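PDB 3ROF: Low molecular weight protein-tyrosine-phosphatase ptpA from Staphylococcus aureus, which removes phosphate from phosphotyrosine residues of proteins and, as a secreted effector, probably counteracts host defences and supports survival inside macrophages. Local coordinates for residues I17-I26 and D125-Y136. Sequence-based numbering, arbitrary orientation.
With PO4 (phosphate ion), chain C.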
# COMPACT_ATOMS: atom_id res chain seq x y z
N ILE A 17 -3.14 9.59 0.87
CA ILE A 17 -4.20 10.10 0.02
C ILE A 17 -4.03 9.72 -1.44
O ILE A 17 -5.05 9.64 -2.13
CB ILE A 17 -4.42 11.63 0.21
CG1 ILE A 17 -3.12 12.43 0.05
CG2 ILE A 17 -5.08 11.91 1.53
CD1 ILE A 17 -3.35 13.90 -0.15
N CYS A 18 -2.81 9.49 -1.91
CA CYS A 18 -2.64 9.22 -3.35
C CYS A 18 -2.22 7.78 -3.57
O CYS A 18 -3.02 6.95 -4.07
CB CYS A 18 -1.63 10.16 -3.99
SG CYS A 18 -2.10 11.92 -3.90
N ARG A 19 -0.99 7.44 -3.25
CA ARG A 19 -0.41 6.15 -3.66
C ARG A 19 -0.93 4.95 -2.89
O ARG A 19 -1.41 3.98 -3.47
CB ARG A 19 1.12 6.19 -3.58
CG ARG A 19 1.74 7.11 -4.61
CD ARG A 19 3.20 7.46 -4.34
NE ARG A 19 3.29 8.30 -3.18
CZ ARG A 19 4.42 8.63 -2.57
NH1 ARG A 19 5.57 8.24 -3.09
NH2 ARG A 19 4.39 9.37 -1.46
N SER A 20 -0.81 4.98 -1.56
CA SER A 20 -1.20 3.79 -0.82
C SER A 20 -2.70 3.52 -0.86
O SER A 20 -3.07 2.36 -0.88
CB SER A 20 -0.63 3.77 0.60
OG SER A 20 -1.11 4.83 1.43
N PRO A 21 -3.60 4.54 -0.91
CA PRO A 21 -5.00 4.17 -1.08
C PRO A 21 -5.24 3.51 -2.44
O PRO A 21 -6.05 2.59 -2.57
CB PRO A 21 -5.75 5.52 -0.97
CG PRO A 21 -4.84 6.36 -0.14
CD PRO A 21 -3.44 5.98 -0.62
N MET A 22 -4.57 4.02 -3.48
CA MET A 22 -4.76 3.42 -4.78
C MET A 22 -4.35 1.93 -4.76
O MET A 22 -5.07 1.05 -5.25
CB MET A 22 -3.96 4.16 -5.86
CG MET A 22 -4.42 3.76 -7.22
SD MET A 22 -3.36 4.28 -8.59
CE MET A 22 -3.41 6.06 -8.44
N ALA A 23 -3.17 1.67 -4.19
CA ALA A 23 -2.68 0.32 -4.09
C ALA A 23 -3.61 -0.57 -3.25
O ALA A 23 -3.88 -1.71 -3.60
CB ALA A 23 -1.27 0.29 -3.54
N GLU A 24 -4.08 -0.03 -2.10
CA GLU A 24 -4.97 -0.79 -1.24
C GLU A 24 -6.20 -1.22 -2.01
O GLU A 24 -6.62 -2.38 -1.93
CB GLU A 24 -5.37 0.05 -0.02
CG GLU A 24 -6.45 -0.58 0.81
CD GLU A 24 -6.97 0.26 1.95
OE1 GLU A 24 -6.48 1.37 2.22
OE2 GLU A 24 -7.97 -0.21 2.57
N ALA A 25 -6.84 -0.27 -2.70
CA ALA A 25 -8.09 -0.58 -3.38
C ALA A 25 -7.87 -1.61 -4.51
O ALA A 25 -8.67 -2.52 -4.69
CB ALA A 25 -8.69 0.69 -3.93
N ILE A 26 -6.81 -1.42 -5.28
CA ILE A 26 -6.51 -2.35 -6.37
C ILE A 26 -6.26 -3.76 -5.80
O ILE A 26 -6.76 -4.74 -6.29
CB ILE A 26 -5.31 -1.86 -7.21
CG1 ILE A 26 -5.66 -0.58 -7.96
CG2 ILE A 26 -4.81 -2.98 -8.14
CD1 ILE A 26 -4.47 0.14 -8.52
N ASP A 125 5.53 10.64 -6.23
CA ASP A 125 4.34 11.10 -5.54
C ASP A 125 3.47 11.95 -6.44
O ASP A 125 3.86 13.08 -6.83
CB ASP A 125 4.76 11.90 -4.30
CG ASP A 125 3.60 12.29 -3.40
OD1 ASP A 125 2.44 12.02 -3.76
OD2 ASP A 125 3.90 12.85 -2.31
N PRO A 126 2.28 11.46 -6.83
CA PRO A 126 1.44 12.22 -7.75
C PRO A 126 0.73 13.38 -7.08
O PRO A 126 0.12 14.18 -7.80
CB PRO A 126 0.46 11.16 -8.24
CG PRO A 126 0.25 10.29 -7.01
CD PRO A 126 1.62 10.22 -6.37
N TYR A 127 0.87 13.57 -5.78
CA TYR A 127 0.44 14.81 -5.15
C TYR A 127 1.09 15.99 -5.89
O TYR A 127 0.48 17.05 -6.04
CB TYR A 127 0.90 14.82 -3.69
CG TYR A 127 0.54 16.05 -2.92
CD1 TYR A 127 -0.62 16.06 -2.19
CD2 TYR A 127 1.39 17.14 -2.84
CE1 TYR A 127 -0.96 17.15 -1.40
CE2 TYR A 127 1.07 18.24 -2.05
CZ TYR A 127 -0.11 18.23 -1.34
OH TYR A 127 -0.45 19.32 -0.55
N TYR A 128 2.34 15.79 -6.32
CA TYR A 128 3.06 16.77 -7.11
C TYR A 128 2.90 16.52 -8.59
O TYR A 128 2.57 17.43 -9.35
CB TYR A 128 4.54 16.77 -6.71
CG TYR A 128 4.78 17.13 -5.26
CD1 TYR A 128 4.55 18.41 -4.81
CD2 TYR A 128 5.14 16.18 -4.32
CE1 TYR A 128 4.70 18.77 -3.52
CE2 TYR A 128 5.30 16.53 -2.96
CZ TYR A 128 5.07 17.84 -2.58
OH TYR A 128 5.21 18.27 -1.27
N THR A 129 3.18 15.31 -9.06
CA THR A 129 3.30 15.10 -10.49
C THR A 129 1.96 15.10 -11.21
O THR A 129 1.92 15.26 -12.43
CB THR A 129 3.95 13.74 -10.83
OG1 THR A 129 3.05 12.71 -10.42
CG2 THR A 129 5.29 13.54 -10.12
N ASN A 130 0.88 14.81 -10.48
CA ASN A 130 -0.44 14.57 -11.05
C ASN A 130 -0.48 13.33 -11.96
O ASN A 130 -1.46 13.13 -12.66
CB ASN A 130 -1.03 15.78 -11.80
CG ASN A 130 -2.53 15.85 -11.68
OD1 ASN A 130 -3.09 15.63 -10.61
ND2 ASN A 130 -3.20 16.16 -12.79
N ASN A 131 0.55 12.49 -11.91
CA ASN A 131 0.62 11.33 -12.80
C ASN A 131 -0.04 10.10 -12.15
O ASN A 131 0.62 9.09 -11.86
CB ASN A 131 2.06 11.05 -13.20
CG ASN A 131 2.15 10.00 -14.26
OD1 ASN A 131 1.15 9.61 -14.85
ND2 ASN A 131 3.35 9.50 -14.50
N PHE A 132 -1.34 10.18 -11.93
CA PHE A 132 -2.04 9.08 -11.29
C PHE A 132 -2.07 7.85 -12.17
O PHE A 132 -2.04 6.73 -11.65
CB PHE A 132 -3.44 9.56 -10.87
CG PHE A 132 -3.38 10.50 -9.72
CD1 PHE A 132 -3.44 10.04 -8.42
CD2 PHE A 132 -3.24 11.87 -9.93
CE1 PHE A 132 -3.35 10.92 -7.35
CE2 PHE A 132 -3.16 12.76 -8.84
CZ PHE A 132 -3.19 12.27 -7.55
N GLU A 133 -2.12 8.03 -13.49
CA GLU A 133 -2.09 6.89 -14.40
C GLU A 133 -0.78 6.12 -14.28
O GLU A 133 -0.77 4.88 -14.31
CB GLU A 133 -2.35 7.31 -15.84
CG GLU A 133 -2.50 6.12 -16.74
CD GLU A 133 -2.87 6.51 -18.15
OE1 GLU A 133 -3.47 7.60 -18.31
OE2 GLU A 133 -2.57 5.73 -19.10
N GLY A 134 0.32 6.83 -14.13
CA GLY A 134 1.60 6.18 -13.97
C GLY A 134 1.67 5.36 -12.71
O GLY A 134 2.23 4.26 -12.67
N VAL A 135 1.09 5.87 -11.63
CA VAL A 135 1.03 5.14 -10.36
C VAL A 135 0.20 3.87 -10.52
O VAL A 135 0.59 2.78 -10.07
CB VAL A 135 0.52 6.04 -9.23
CG1 VAL A 135 0.29 5.21 -7.97
CG2 VAL A 135 1.49 7.20 -8.98
N TYR A 136 -0.96 4.02 -11.16
CA TYR A 136 -1.82 2.87 -11.45
C TYR A 136 -1.04 1.80 -12.20
O TYR A 136 -1.07 0.62 -11.83
CB TYR A 136 -3.02 3.36 -12.26
CG TYR A 136 -3.97 2.28 -12.71
CD1 TYR A 136 -4.95 1.79 -11.86
CD2 TYR A 136 -3.88 1.76 -13.98
CE1 TYR A 136 -5.83 0.79 -12.29
CE2 TYR A 136 -4.73 0.76 -14.42
CZ TYR A 136 -5.71 0.30 -13.58
OH TYR A 136 -6.56 -0.69 -14.05
P PO4 C . 0.77 10.25 -1.14
O1 PO4 C . 0.87 9.19 -2.20
O2 PO4 C . 1.97 10.27 -0.22
O3 PO4 C . 0.65 11.63 -1.86
O4 PO4 C . -0.53 10.13 -0.36
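Arg-19 and Asp-125 meet across the mouth of the phosphate site, with guanidinium and carboxylate planes only 9° apart and stacked. Asp-125 CB lies over the centre of one guanidinium face; the long salt bridge from Arg-19 NH2 to Asp-125 OD2 (3.6 Å) is a matter of charge alone, since no N-H points at that oxygen. The N-H groups serve the phosphate instead: Arg-19 NE reaches O1 at 2.8 Å and NH2 reaches O2 at 2.9 Å, both nearly straight, while NH1 pairs with Asp-91. A bend at chi3 (-69°) turns the guanidinium back to the anion. The backbone N atoms of Ile-17, Cys-18 and Arg-19, with Gly-15, add further bonds, the oxyanion-binding P-loop of this family, close to the probable nucleophile Cys-13.

Asp-125, the probable proton donor, brings OD1 to 2.6 Å from phosphate O3. The same oxygen caps the helix 126-129 by accepting from Tyr-127 N, and OD2 bonds to a polar side chain of a bound peptide.

The rest of the contact is apolar. Cys-18 SG touches the edge of the Phe-132 ring, 4.9 Å from its centroid, and its CB rests on Pro-126 CG at 3.6 Å. Met-22, CG anti to its own N, extends SD to Val-135 CG1 (3.8 Å) and against Tyr-136, whose ring also receives Ile-26 CD1.

The helical turns 19-26 and 132-136, parts of helices 19-33 and 132-153, cross at -44°; Ala-23 packs on strand 7-13 of the parallel sheet, and Met-22, Phe-132 and Tyr-136 also touch helix 57-65.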